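Local coordinates for protein adenosyl-chloride synthase (PDB 2ZBV) that binds adenosine and probably splits S-adenosyl-L-methionine with chloride or water as the attacking group, at residues W8-H13 with T35-P40; R44-V49 with N93-V98; L50-L55 with D233-L238; R75-M80 with D130-V135. One frame throughout, in Å; residues are numbered along the deposited sequence.

Contact 1 of 4, residues W8-H13 with T35-P40. With ADN (adenosine), chain D.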
loop_
_atom_site.group_PDB
_atom_site.type_symbol
_atom_site.label_atom_id
_atom_site.label_comp_id
_atom_site.label_asym_id
_atom_site.label_seq_id
_atom_site.Cartn_x
_atom_site.Cartn_y
_atom_site.Cartn_z
ATOM N N TRP A 8 -0.876 -5.696 10.072
ATOM C CA TRP A 8 -0.143 -6.706 9.308
ATOM C C TRP A 8 0.903 -6.181 8.329
ATOM O O TRP A 8 1.856 -6.888 8.014
ATOM C CB TRP A 8 -1.107 -7.613 8.536
ATOM C CG TRP A 8 -2.180 -8.268 9.369
ATOM C CD1 TRP A 8 -2.314 -8.231 10.730
ATOM C CD2 TRP A 8 -3.327 -8.961 8.872
ATOM N NE1 TRP A 8 -3.484 -8.846 11.107
ATOM C CE2 TRP A 8 -4.125 -9.304 9.986
ATOM C CE3 TRP A 8 -3.762 -9.322 7.588
ATOM C CZ2 TRP A 8 -5.343 -9.990 9.857
ATOM C CZ3 TRP A 8 -4.976 -10.005 7.458
ATOM C CH2 TRP A 8 -5.750 -10.329 8.588
ATOM N N GLY A 9 0.728 -4.958 7.852
ATOM C CA GLY A 9 1.671 -4.387 6.900
ATOM C C GLY A 9 1.325 -4.822 5.483
ATOM O O GLY A 9 0.734 -5.875 5.290
ATOM N N LEU A 10 1.688 -4.018 4.489
ATOM C CA LEU A 10 1.399 -4.352 3.096
ATOM C C LEU A 10 2.553 -5.113 2.456
ATOM O O LEU A 10 2.451 -5.589 1.322
ATOM C CB LEU A 10 1.106 -3.081 2.290
ATOM C CG LEU A 10 -0.258 -2.420 2.530
ATOM C CD1 LEU A 10 -0.363 -1.144 1.704
ATOM C CD2 LEU A 10 -1.378 -3.384 2.160
ATOM N N LYS A 11 3.650 -5.232 3.190
ATOM C CA LYS A 11 4.821 -5.940 2.696
ATOM C C LYS A 11 4.618 -7.459 2.704
ATOM O O LYS A 11 5.062 -8.158 1.792
ATOM C CB LYS A 11 6.051 -5.562 3.532
ATOM C CG LYS A 11 7.306 -6.330 3.164
ATOM C CD LYS A 11 8.544 -5.742 3.819
ATOM C CE LYS A 11 9.764 -6.617 3.542
ATOM N NZ LYS A 11 9.947 -6.884 2.082
ATOM N N SER A 12 3.949 -7.972 3.730
ATOM C CA SER A 12 3.698 -9.411 3.810
ATOM C C SER A 12 2.488 -9.785 2.955
ATOM O O SER A 12 1.752 -8.913 2.487
ATOM C CB SER A 12 3.446 -9.832 5.263
ATOM O OG SER A 12 4.602 -9.623 6.058
ATOM N N HIS A 13 2.287 -11.084 2.764
ATOM C CA HIS A 13 1.170 -11.593 1.974
ATOM C C HIS A 13 -0.086 -11.816 2.821
ATOM O O HIS A 13 -1.115 -12.269 2.312
ATOM C CB HIS A 13 1.561 -12.918 1.307
ATOM C CG HIS A 13 1.848 -14.021 2.280
ATOM N ND1 HIS A 13 3.081 -14.190 2.871
ATOM C CD2 HIS A 13 1.048 -14.983 2.796
ATOM C CE1 HIS A 13 3.030 -15.209 3.711
ATOM N NE2 HIS A 13 1.806 -15.707 3.685
ATOM N N THR A 35 -6.354 0.916 6.679
ATOM C CA THR A 35 -4.893 0.909 6.787
ATOM C C THR A 35 -4.416 -0.418 7.344
ATOM O O THR A 35 -5.100 -1.055 8.132
ATOM C CB THR A 35 -4.297 2.026 7.680
ATOM O OG1 THR A 35 -2.867 1.882 7.703
ATOM C CG2 THR A 35 -4.794 1.925 9.099
ATOM N N HIS A 36 -3.238 -0.832 6.910
ATOM C CA HIS A 36 -2.659 -2.080 7.378
ATOM C C HIS A 36 -1.310 -1.774 7.989
ATOM O O HIS A 36 -0.503 -2.677 8.232
ATOM C CB HIS A 36 -2.514 -3.047 6.208
ATOM C CG HIS A 36 -3.827 -3.519 5.669
ATOM N ND1 HIS A 36 -4.672 -4.328 6.393
ATOM C CD2 HIS A 36 -4.470 -3.239 4.511
ATOM C CE1 HIS A 36 -5.783 -4.527 5.706
ATOM N NE2 HIS A 36 -5.685 -3.877 4.560
ATOM N N GLU A 37 -1.083 -0.487 8.245
ATOM C CA GLU A 37 0.179 -0.031 8.803
ATOM C C GLU A 37 0.128 0.436 10.251
ATOM O O GLU A 37 0.969 1.231 10.669
ATOM C CB GLU A 37 0.762 1.091 7.941
ATOM C CG GLU A 37 0.928 0.742 6.470
ATOM C CD GLU A 37 1.723 -0.526 6.256
ATOM O OE1 GLU A 37 2.763 -0.695 6.927
ATOM O OE2 GLU A 37 1.316 -1.350 5.411
ATOM N N VAL A 38 -0.860 -0.018 11.014
ATOM C CA VAL A 38 -0.898 0.344 12.426
ATOM C C VAL A 38 0.377 -0.293 12.964
ATOM O O VAL A 38 0.713 -1.406 12.568
ATOM C CB VAL A 38 -2.089 -0.304 13.171
ATOM C CG1 VAL A 38 -1.944 -0.063 14.675
ATOM C CG2 VAL A 38 -3.404 0.267 12.661
ATOM N N GLU A 39 1.095 0.394 13.845
ATOM C CA GLU A 39 2.323 -0.180 14.381
ATOM C C GLU A 39 1.991 -1.497 15.058
ATOM O O GLU A 39 0.940 -1.633 15.688
ATOM C CB GLU A 39 2.986 0.770 15.387
ATOM C CG GLU A 39 3.242 2.166 14.832
ATOM C CD GLU A 39 2.015 3.060 14.916
ATOM O OE1 GLU A 39 1.782 3.644 15.997
ATOM O OE2 GLU A 39 1.276 3.170 13.916
ATOM N N PRO A 40 2.880 -2.491 14.931
ATOM C CA PRO A 40 2.664 -3.803 15.541
ATOM C C PRO A 40 2.064 -3.771 16.952
ATOM O O PRO A 40 2.557 -3.072 17.833
ATOM C CB PRO A 40 4.058 -4.421 15.520
ATOM C CG PRO A 40 4.622 -3.889 14.230
ATOM C CD PRO A 40 4.196 -2.427 14.263
HETATM O "O5'" ADN D . -3.074 -13.120 13.742
HETATM C "C5'" ADN D . -2.673 -11.795 13.375
HETATM C "C4'" ADN D . -2.144 -11.065 14.607
HETATM O "O4'" ADN D . -0.962 -11.713 15.167
HETATM C "C3'" ADN D . -1.716 -9.609 14.307
HETATM O "O3'" ADN D . -2.807 -8.711 14.497
HETATM C "C2'" ADN D . -0.544 -9.383 15.288
HETATM O "O2'" ADN D . -0.826 -8.333 16.214
HETATM C "C1'" ADN D . -0.335 -10.717 16.001
HETATM N N9 ADN D . 1.105 -10.991 16.144
HETATM C C8 ADN D . 1.988 -11.266 15.121
HETATM N N7 ADN D . 3.183 -11.453 15.591
HETATM C C5 ADN D . 3.158 -11.314 16.935
HETATM C C6 ADN D . 4.132 -11.397 17.970
HETATM N N6 ADN D . 5.458 -11.686 17.671
HETATM N N1 ADN D . 3.735 -11.191 19.245
HETATM C C2 ADN D . 2.453 -10.912 19.557
HETATM N N3 ADN D . 1.509 -10.825 18.614
HETATM C C4 ADN D . 1.814 -11.015 17.311
HETATM O O HOH W 1 4.093 -2.618 5.271
#
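The backbone N of G9 donates to the carbonyl O of H36 over 2.6 Å, in the carbonyl plane, though the 137° angle at the hydrogen leaves the bond bent. One residue further on, the N-H of L10 is shared. E37 OE2 takes it from L10 N at 2.8 Å in a bond that is weak by its angle, and a water accepts from L10 N at 2.9 Å while donating to E37 OE1. A single carboxylate therefore meets the G9-L10 backbone with both oxygens, one directly and one through solvent. A bend in the chain of E37 (chi2 -54°) makes this possible: CB starts away from residues 8-13, yet the carboxylate returns, and OE2 comes within 3.4 Å of G9 CA. With an alanine here, L10 N would probably lose its carboxylate partner and the water one of its two holds, leaving the G9-L10 peptide freer to turn. Beside these bonds L10 CD2 meets H36 CD2 at 3.9 Å, the two side chains crossing at about a right angle, while the imidazole is fixed at both nitrogens by T6 and D33. G9 itself has backbone angles at which a side chain would strike the preceding carbonyl. Adenosine O3' lies in the indole plane of W8, at its edge, 3.5 Å from W8 NE1. D7 and D68 also bind this adenosine, as do N182, V242 and L244 of the second subunit; the paired loops after strands 2-6 and 31-33 thus hold W8 at the edge of an adenosine site built between two subunits.

Contact 2 of 4, residues R44-V49 with N93-V98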
loop_
_atom_site.group_PDB
_atom_site.type_symbol
_atom_site.label_atom_id
_atom_site.label_comp_id
_atom_site.label_asym_id
_atom_site.label_seq_id
_atom_site.Cartn_x
_atom_site.Cartn_y
_atom_site.Cartn_z
ATOM N N ARG A 44 -4.215 0.581 20.931
ATOM C CA ARG A 44 -4.653 1.932 21.293
ATOM C C ARG A 44 -4.740 2.815 20.047
ATOM O O ARG A 44 -5.729 3.525 19.846
ATOM C CB ARG A 44 -3.694 2.567 22.305
ATOM C CG ARG A 44 -4.149 3.950 22.789
ATOM C CD ARG A 44 -3.288 4.443 23.943
ATOM N NE ARG A 44 -3.326 3.527 25.083
ATOM C CZ ARG A 44 -4.381 3.354 25.877
ATOM N NH1 ARG A 44 -5.499 4.038 25.666
ATOM N NH2 ARG A 44 -4.322 2.484 26.879
ATOM N N LYS A 45 -3.699 2.772 19.218
ATOM C CA LYS A 45 -3.668 3.558 17.983
ATOM C C LYS A 45 -4.782 3.093 17.042
ATOM O O LYS A 45 -5.521 3.901 16.471
ATOM C CB LYS A 45 -2.308 3.401 17.290
ATOM C CG LYS A 45 -2.342 3.643 15.778
ATOM C CD LYS A 45 -2.764 5.056 15.432
ATOM C CE LYS A 45 -1.566 5.926 15.115
ATOM N NZ LYS A 45 -0.810 5.466 13.910
ATOM N N ALA A 46 -4.899 1.784 16.883
ATOM C CA ALA A 46 -5.934 1.233 16.017
ATOM C C ALA A 46 -7.345 1.664 16.461
ATOM O O ALA A 46 -8.196 1.948 15.620
ATOM C CB ALA A 46 -5.833 -0.301 15.992
ATOM N N SER A 47 -7.584 1.733 17.770
ATOM C CA SER A 47 -8.914 2.108 18.268
ATOM C C SER A 47 -9.281 3.511 17.800
ATOM O O SER A 47 -10.423 3.772 17.430
ATOM C CB SER A 47 -8.985 2.000 19.808
ATOM O OG SER A 47 -8.263 3.023 20.483
ATOM N N HIS A 48 -8.302 4.411 17.794
ATOM C CA HIS A 48 -8.524 5.782 17.330
ATOM C C HIS A 48 -8.727 5.858 15.818
ATOM O O HIS A 48 -9.668 6.500 15.345
ATOM C CB HIS A 48 -7.342 6.666 17.725
ATOM C CG HIS A 48 -7.310 7.005 19.181
ATOM N ND1 HIS A 48 -8.275 7.786 19.779
ATOM C CD2 HIS A 48 -6.435 6.667 20.157
ATOM C CE1 HIS A 48 -7.995 7.914 21.065
ATOM N NE2 HIS A 48 -6.884 7.245 21.320
ATOM N N VAL A 49 -7.836 5.219 15.059
ATOM C CA VAL A 49 -7.937 5.213 13.594
ATOM C C VAL A 49 -9.279 4.627 13.149
ATOM O O VAL A 49 -9.911 5.127 12.220
ATOM C CB VAL A 49 -6.806 4.370 12.937
ATOM C CG1 VAL A 49 -7.040 4.291 11.429
ATOM C CG2 VAL A 49 -5.432 5.015 13.206
ATOM N N ASN A 93 -10.007 -7.169 22.764
ATOM C CA ASN A 93 -8.815 -6.656 23.440
ATOM C C ASN A 93 -8.817 -5.146 23.646
ATOM O O ASN A 93 -7.786 -4.564 23.981
ATOM C CB ASN A 93 -7.557 -7.048 22.660
ATOM C CG ASN A 93 -7.541 -6.466 21.254
ATOM O OD1 ASN A 93 -8.369 -5.614 20.913
ATOM N ND2 ASN A 93 -6.601 -6.922 20.436
ATOM N N GLY A 94 -9.964 -4.508 23.434
ATOM C CA GLY A 94 -10.038 -3.072 23.626
ATOM C C GLY A 94 -9.929 -2.236 22.359
ATOM O O GLY A 94 -10.106 -1.020 22.414
ATOM N N VAL A 95 -9.641 -2.861 21.218
ATOM C CA VAL A 95 -9.526 -2.098 19.975
ATOM C C VAL A 95 -10.837 -1.380 19.603
ATOM O O VAL A 95 -10.819 -0.334 18.946
ATOM C CB VAL A 95 -9.035 -2.995 18.791
ATOM C CG1 VAL A 95 -10.100 -4.035 18.395
ATOM C CG2 VAL A 95 -8.670 -2.113 17.601
ATOM N N LEU A 96 -11.973 -1.917 20.050
ATOM C CA LEU A 96 -13.273 -1.304 19.754
ATOM C C LEU A 96 -13.714 -0.306 20.819
ATOM O O LEU A 96 -14.868 0.131 20.825
ATOM C CB LEU A 96 -14.354 -2.381 19.607
ATOM C CG LEU A 96 -14.129 -3.419 18.502
ATOM C CD1 LEU A 96 -15.308 -4.385 18.447
ATOM C CD2 LEU A 96 -13.939 -2.707 17.162
ATOM N N THR A 97 -12.795 0.061 21.707
ATOM C CA THR A 97 -13.092 0.995 22.789
ATOM C C THR A 97 -13.688 2.334 22.356
ATOM O O THR A 97 -14.714 2.763 22.899
ATOM C CB THR A 97 -11.832 1.292 23.631
ATOM O OG1 THR A 97 -11.452 0.121 24.355
ATOM C CG2 THR A 97 -12.093 2.422 24.618
ATOM N N VAL A 98 -13.055 2.993 21.385
ATOM C CA VAL A 98 -13.529 4.298 20.938
ATOM C C VAL A 98 -14.882 4.271 20.222
ATOM O O VAL A 98 -15.758 5.072 20.544
ATOM C CB VAL A 98 -12.472 5.009 20.047
ATOM C CG1 VAL A 98 -12.887 6.464 19.808
ATOM C CG2 VAL A 98 -11.093 4.965 20.724
HETATM O O HOH W 2 -12.382 1.955 18.597
#
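A helix seated against the turn that leads into another helix is the element at work here: S47, on helix 43-54, faces V95 in the type I beta turn from G94 to T97, which delivers the chain to helix 97-103 with L96 at its N-cap position. Their approach is close, and the small size of S47 allows it. S47 CB lies 3.1 Å from V95 O, and S47 CA makes a CA-H...O contact with the same oxygen. A water adds a further link, donating to V95 O at 2.8 Å and to S47 O, so that one water joins the carbonyl oxygens of the two buried residues. The serine hydroxyl is spent inside its own helix. With OG between the backbone N and the carbonyl carbon (chi1 72°), it donates back to R44 O at 2.7 Å and leaves its flank to V98. The turn has bonds of its own: an Asx turn at N93, whose OD1 accepts from V95 N, overlaps its start, and G94 O receives both the N-H and the hydroxyl of T97. G94 has backbone angles that would jam a side chain against the carbonyl before it. Apolar groups close the two ends of the contact. V95 CG2, anti to its own nitrogen, reaches A46 CB at 3.7 Å. At the other end Y51, one turn further along the helix, packs on V98, whose CG2 sits 3.4 Å from S47 OG and also over one face of the H48 imidazole, 4.1 Å from ND1.

Contact 3 of 4, residues L50-L55 with D233-L238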
loop_
_atom_site.group_PDB
_atom_site.type_symbol
_atom_site.label_atom_id
_atom_site.label_comp_id
_atom_site.label_asym_id
_atom_site.label_seq_id
_atom_site.Cartn_x
_atom_site.Cartn_y
_atom_site.Cartn_z
ATOM N N LEU A 50 -9.707 3.564 13.821
ATOM C CA LEU A 50 -10.975 2.903 13.503
ATOM C C LEU A 50 -12.149 3.866 13.640
ATOM O O LEU A 50 -12.961 4.015 12.730
ATOM C CB LEU A 50 -11.198 1.720 14.445
ATOM C CG LEU A 50 -12.561 1.036 14.322
ATOM C CD1 LEU A 50 -12.675 0.376 12.955
ATOM C CD2 LEU A 50 -12.708 -0.005 15.439
ATOM N N TYR A 51 -12.244 4.522 14.787
ATOM C CA TYR A 51 -13.340 5.462 14.990
ATOM C C TYR A 51 -13.349 6.570 13.935
ATOM O O TYR A 51 -14.354 6.800 13.269
ATOM C CB TYR A 51 -13.258 6.086 16.379
ATOM C CG TYR A 51 -14.213 7.242 16.543
ATOM C CD1 TYR A 51 -15.592 7.052 16.441
ATOM C CD2 TYR A 51 -13.737 8.537 16.757
ATOM C CE1 TYR A 51 -16.476 8.126 16.549
ATOM C CE2 TYR A 51 -14.616 9.619 16.864
ATOM C CZ TYR A 51 -15.979 9.403 16.758
ATOM O OH TYR A 51 -16.842 10.467 16.848
ATOM N N ARG A 52 -12.224 7.256 13.780
ATOM C CA ARG A 52 -12.146 8.342 12.811
ATOM C C ARG A 52 -12.489 7.919 11.390
ATOM O O ARG A 52 -13.219 8.620 10.691
ATOM C CB ARG A 52 -10.764 8.995 12.898
ATOM C CG ARG A 52 -10.542 9.532 14.300
ATOM C CD ARG A 52 -9.210 10.179 14.546
ATOM N NE ARG A 52 -9.077 10.428 15.980
ATOM C CZ ARG A 52 -8.185 11.245 16.526
ATOM N NH1 ARG A 52 -7.331 11.908 15.758
ATOM N NH2 ARG A 52 -8.147 11.388 17.844
ATOM N N ALA A 53 -11.996 6.767 10.957
ATOM C CA ALA A 53 -12.324 6.316 9.609
ATOM C C ALA A 53 -13.802 5.933 9.483
ATOM O O ALA A 53 -14.423 6.194 8.450
ATOM C CB ALA A 53 -11.462 5.134 9.227
ATOM N N SER A 54 -14.356 5.320 10.533
ATOM C CA SER A 54 -15.754 4.868 10.524
ATOM C C SER A 54 -16.750 5.998 10.322
ATOM O O SER A 54 -17.873 5.767 9.871
ATOM C CB SER A 54 -16.103 4.132 11.829
ATOM O OG SER A 54 -16.135 5.014 12.938
ATOM N N LEU A 55 -16.338 7.214 10.667
ATOM C CA LEU A 55 -17.196 8.378 10.511
ATOM C C LEU A 55 -17.548 8.613 9.043
ATOM O O LEU A 55 -18.576 9.221 8.732
ATOM C CB LEU A 55 -16.500 9.622 11.069
ATOM C CG LEU A 55 -16.421 9.764 12.590
ATOM C CD1 LEU A 55 -15.477 10.914 12.926
ATOM C CD2 LEU A 55 -17.817 10.023 13.169
ATOM N N ASP A 233 -8.737 18.717 12.742
ATOM C CA ASP A 233 -8.416 17.799 11.652
ATOM C C ASP A 233 -9.701 17.355 10.950
ATOM O O ASP A 233 -10.788 17.808 11.298
ATOM C CB ASP A 233 -7.598 16.585 12.138
ATOM C CG ASP A 233 -8.372 15.665 13.074
ATOM O OD1 ASP A 233 -9.618 15.711 13.089
ATOM O OD2 ASP A 233 -7.715 14.872 13.792
ATOM N N SER A 234 -9.574 16.478 9.962
ATOM C CA SER A 234 -10.729 16.028 9.192
ATOM C C SER A 234 -11.784 15.233 9.960
ATOM O O SER A 234 -12.884 15.028 9.456
ATOM C CB SER A 234 -10.257 15.215 7.981
ATOM O OG SER A 234 -9.544 14.059 8.377
ATOM N N ALA A 235 -11.457 14.786 11.169
ATOM C CA ALA A 235 -12.408 14.022 11.967
ATOM C C ALA A 235 -12.969 14.831 13.139
ATOM O O ALA A 235 -13.660 14.287 14.003
ATOM C CB ALA A 235 -11.752 12.745 12.482
ATOM N N GLY A 236 -12.664 16.124 13.170
ATOM C CA GLY A 236 -13.168 16.971 14.238
ATOM C C GLY A 236 -12.299 17.070 15.480
ATOM O O GLY A 236 -12.742 17.596 16.502
ATOM N N PHE A 237 -11.066 16.576 15.403
ATOM C CA PHE A 237 -10.156 16.626 16.544
ATOM C C PHE A 237 -9.114 17.736 16.433
ATOM O O PHE A 237 -8.724 18.141 15.334
ATOM C CB PHE A 237 -9.446 15.283 16.706
ATOM C CG PHE A 237 -10.324 14.205 17.278
ATOM C CD1 PHE A 237 -10.568 14.145 18.648
ATOM C CD2 PHE A 237 -10.933 13.270 16.445
ATOM C CE1 PHE A 237 -11.411 13.165 19.182
ATOM C CE2 PHE A 237 -11.778 12.287 16.966
ATOM C CZ PHE A 237 -12.019 12.233 18.339
ATOM N N LEU A 238 -8.665 18.223 17.584
ATOM C CA LEU A 238 -7.665 19.274 17.609
ATOM C C LEU A 238 -6.342 18.671 17.160
ATOM O O LEU A 238 -5.872 17.677 17.726
ATOM C CB LEU A 238 -7.528 19.859 19.019
ATOM C CG LEU A 238 -6.558 21.045 19.125
ATOM C CD1 LEU A 238 -6.967 21.942 20.286
ATOM C CD2 LEU A 238 -5.133 20.537 19.293
#
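A cation-pi stack joins the N-terminal and C-terminal parts of the chain where R52, on helix 43-54, lays its guanidinium flat on F237. The planes are 12° apart and R52 CZ stands 3.8 Å from the ring centroid, over the face. From CG to NE the arginine is extended, which carries the charge across to the ring, and on the way R52 CG brushes A235 CB at 3.9 Å. F237 opens the second strand of a beta hairpin, 228-232 with 237-242, whose connection is the type I turn from D233 to G236. D233 braces that turn: its OD1 accepts from A235 N at 2.8 Å and from F237 N at 2.9 Å, reached from opposite faces of the carboxylate, the first of them an Asx turn. The other oxygen, D233 OD2, lies 3.6 Å from R52 NH1 but well out of the guanidinium plane, a salt bridge of charge alone; S184 is its hydrogen-bonding partner, and R52 NH2 donates to the carbonyl of T185. Y51 and F237 meet edge to edge, CE2 to CE2 at 3.9 Å, and L55 CD1 touches A235 CB at 4.2 Å.

Contact 4 of 4, residues R75-M80 with D130-V135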
loop_
_atom_site.group_PDB
_atom_site.type_symbol
_atom_site.label_atom_id
_atom_site.label_comp_id
_atom_site.label_asym_id
_atom_site.label_seq_id
_atom_site.Cartn_x
_atom_site.Cartn_y
_atom_site.Cartn_z
ATOM N N ARG A 75 -8.528 -14.992 24.968
ATOM C CA ARG A 75 -9.208 -13.746 24.646
ATOM C C ARG A 75 -10.350 -14.077 23.685
ATOM O O ARG A 75 -10.195 -14.891 22.767
ATOM C CB ARG A 75 -8.225 -12.751 24.015
ATOM C CG ARG A 75 -7.758 -13.115 22.607
ATOM C CD ARG A 75 -8.544 -12.351 21.544
ATOM N NE ARG A 75 -8.124 -12.704 20.187
ATOM C CZ ARG A 75 -8.518 -13.798 19.539
ATOM N NH1 ARG A 75 -9.356 -14.655 20.120
ATOM N NH2 ARG A 75 -8.063 -14.046 18.314
ATOM N N LYS A 76 -11.499 -13.453 23.907
ATOM C CA LYS A 76 -12.674 -13.697 23.079
ATOM C C LYS A 76 -12.613 -13.037 21.708
ATOM O O LYS A 76 -12.006 -11.980 21.537
ATOM C CB LYS A 76 -13.936 -13.208 23.806
ATOM C CG LYS A 76 -14.254 -13.947 25.120
ATOM C CD LYS A 76 -15.465 -13.315 25.811
ATOM C CE LYS A 76 -15.729 -13.913 27.196
ATOM N NZ LYS A 76 -16.215 -15.321 27.138
ATOM N N ALA A 77 -13.248 -13.685 20.740
ATOM C CA ALA A 77 -13.355 -13.183 19.379
ATOM C C ALA A 77 -14.796 -12.678 19.380
ATOM O O ALA A 77 -15.708 -13.423 19.743
ATOM C CB ALA A 77 -13.186 -14.319 18.386
ATOM N N ILE A 78 -15.008 -11.429 18.986
ATOM C CA ILE A 78 -16.352 -10.861 19.035
ATOM C C ILE A 78 -16.805 -10.081 17.809
ATOM O O ILE A 78 -16.021 -9.788 16.904
ATOM C CB ILE A 78 -16.489 -9.893 20.243
ATOM C CG1 ILE A 78 -15.514 -8.722 20.072
ATOM C CG2 ILE A 78 -16.182 -10.609 21.550
ATOM C CD1 ILE A 78 -15.695 -7.615 21.098
ATOM N N VAL A 79 -18.098 -9.757 17.800
ATOM C CA VAL A 79 -18.718 -8.955 16.746
ATOM C C VAL A 79 -19.608 -7.971 17.501
ATOM O O VAL A 79 -20.497 -8.378 18.255
ATOM C CB VAL A 79 -19.603 -9.780 15.778
ATOM C CG1 VAL A 79 -20.297 -8.839 14.808
ATOM C CG2 VAL A 79 -18.765 -10.783 14.997
HETATM N N MSE A 80 -19.356 -6.680 17.309
HETATM C CA MSE A 80 -20.117 -5.639 17.992
HETATM C C MSE A 80 -20.980 -4.850 17.019
HETATM O O MSE A 80 -20.604 -4.632 15.860
HETATM C CB MSE A 80 -19.158 -4.684 18.724
HETATM C CG MSE A 80 -19.831 -3.518 19.461
HETATM SE SE MSE A 80 -18.596 -2.135 20.019
HETATM C CE MSE A 80 -18.060 -2.873 21.699
ATOM N N ASP A 130 -8.561 -17.114 9.350
ATOM C CA ASP A 130 -9.412 -18.269 9.600
ATOM C C ASP A 130 -10.741 -18.055 10.295
ATOM O O ASP A 130 -11.641 -18.887 10.162
ATOM C CB ASP A 130 -8.615 -19.324 10.371
ATOM C CG ASP A 130 -7.340 -19.718 9.655
ATOM O OD1 ASP A 130 -7.319 -19.636 8.408
ATOM O OD2 ASP A 130 -6.368 -20.120 10.334
ATOM N N ILE A 131 -10.868 -16.952 11.023
ATOM C CA ILE A 131 -12.094 -16.674 11.759
ATOM C C ILE A 131 -12.711 -15.298 11.499
ATOM O O ILE A 131 -13.888 -15.197 11.152
ATOM C CB ILE A 131 -11.856 -16.811 13.277
ATOM C CG1 ILE A 131 -11.340 -18.220 13.605
ATOM C CG2 ILE A 131 -13.150 -16.504 14.036
ATOM C CD1 ILE A 131 -11.068 -18.458 15.100
ATOM N N PHE A 132 -11.919 -14.242 11.674
ATOM C CA PHE A 132 -12.421 -12.881 11.490
ATOM C C PHE A 132 -12.834 -12.511 10.076
ATOM O O PHE A 132 -13.944 -12.015 9.865
ATOM C CB PHE A 132 -11.392 -11.863 11.998
ATOM C CG PHE A 132 -11.150 -11.936 13.479
ATOM C CD1 PHE A 132 -12.210 -11.811 14.376
ATOM C CD2 PHE A 132 -9.865 -12.122 13.979
ATOM C CE1 PHE A 132 -11.994 -11.872 15.748
ATOM C CE2 PHE A 132 -9.633 -12.186 15.354
ATOM C CZ PHE A 132 -10.696 -12.059 16.240
ATOM N N ALA A 133 -11.948 -12.740 9.109
ATOM C CA ALA A 133 -12.257 -12.388 7.729
ATOM C C ALA A 133 -13.506 -13.098 7.211
ATOM O O ALA A 133 -14.417 -12.454 6.704
ATOM C CB ALA A 133 -11.055 -12.683 6.818
ATOM N N PRO A 134 -13.569 -14.433 7.334
ATOM C CA PRO A 134 -14.772 -15.105 6.832
ATOM C C PRO A 134 -16.054 -14.657 7.533
ATOM O O PRO A 134 -17.108 -14.543 6.901
ATOM C CB PRO A 134 -14.450 -16.592 7.031
ATOM C CG PRO A 134 -13.432 -16.598 8.150
ATOM C CD PRO A 134 -12.571 -15.410 7.803
ATOM N N VAL A 135 -15.968 -14.393 8.832
ATOM C CA VAL A 135 -17.135 -13.931 9.570
ATOM C C VAL A 135 -17.598 -12.579 9.021
ATOM O O VAL A 135 -18.796 -12.369 8.787
ATOM C CB VAL A 135 -16.830 -13.824 11.078
ATOM C CG1 VAL A 135 -17.894 -12.991 11.781
ATOM C CG2 VAL A 135 -16.796 -15.227 11.686
#
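Two torsions double R75 back toward F132: its CG stands between the backbone N and the carbonyl carbon, and a further bend at chi2 (99°) swings the guanidinium over to the helix. F132 answers from the opposite direction, its CG anti to the carbonyl carbon, and sets CZ over one face of the guanidinium. The two planes are steeply inclined, 67° apart, so this is no flat stack; R75 NH2 comes obliquely to the ring, 3.8 Å from F132 CE2. The charge itself is paired with D68, an adenosine-binding residue, which probably makes F132 a second-shell neighbour of the adenosine site. Next along the strand A77 CB touches F132 CE1 at 3.8 Å, again at a slant to the ring. Two residues along the strand and one turn along the helix, V79 and V135 reach for each other tip to tip, CG2 of V79 to CG1 of V135 at 4.0 Å. An alanine in place of F132 would probably open a gap beside A77 and leave the guanidinium of R75 without the ring that backs one of its faces. The same phenylalanine also packs on L64, V66 and V89, so its ring is shared among three strands. The helix 130-135 has a wider pi-type turn at 130-132 and a kink at P134, whose nitrogen makes no bond to the turn before. Its axis passes 9.9 Å from that of strand 77-80 and lies 21° from it, the near alignment of axes characteristic of a helix packed on a sheet, here the mixed sheet of the N-terminal alpha/beta domain.

Compared side by side, the four contacts show chemistry changing with place in the fold. Contacts 1, 2 and 4 are buried within the N-terminal family domain; contact 3 lies at the surface and ties that domain to the C-terminal one. Contacts 2 and 3 share helix 43-54, and L96 and V98 of the former pack on L50 and Y51 of the latter. Contact 1 is loop against loop, held mainly by polar bonds, and reaches contact 2 through the E39-K45 salt bridge. Contact 4, helix on sheet, is mostly apolar and touches contact 2 through L96 against I78 and M80. Contacts 1, 2 and 3 touch the third subunit, contact 2 through V49 alone; contact 4 meets no other chain.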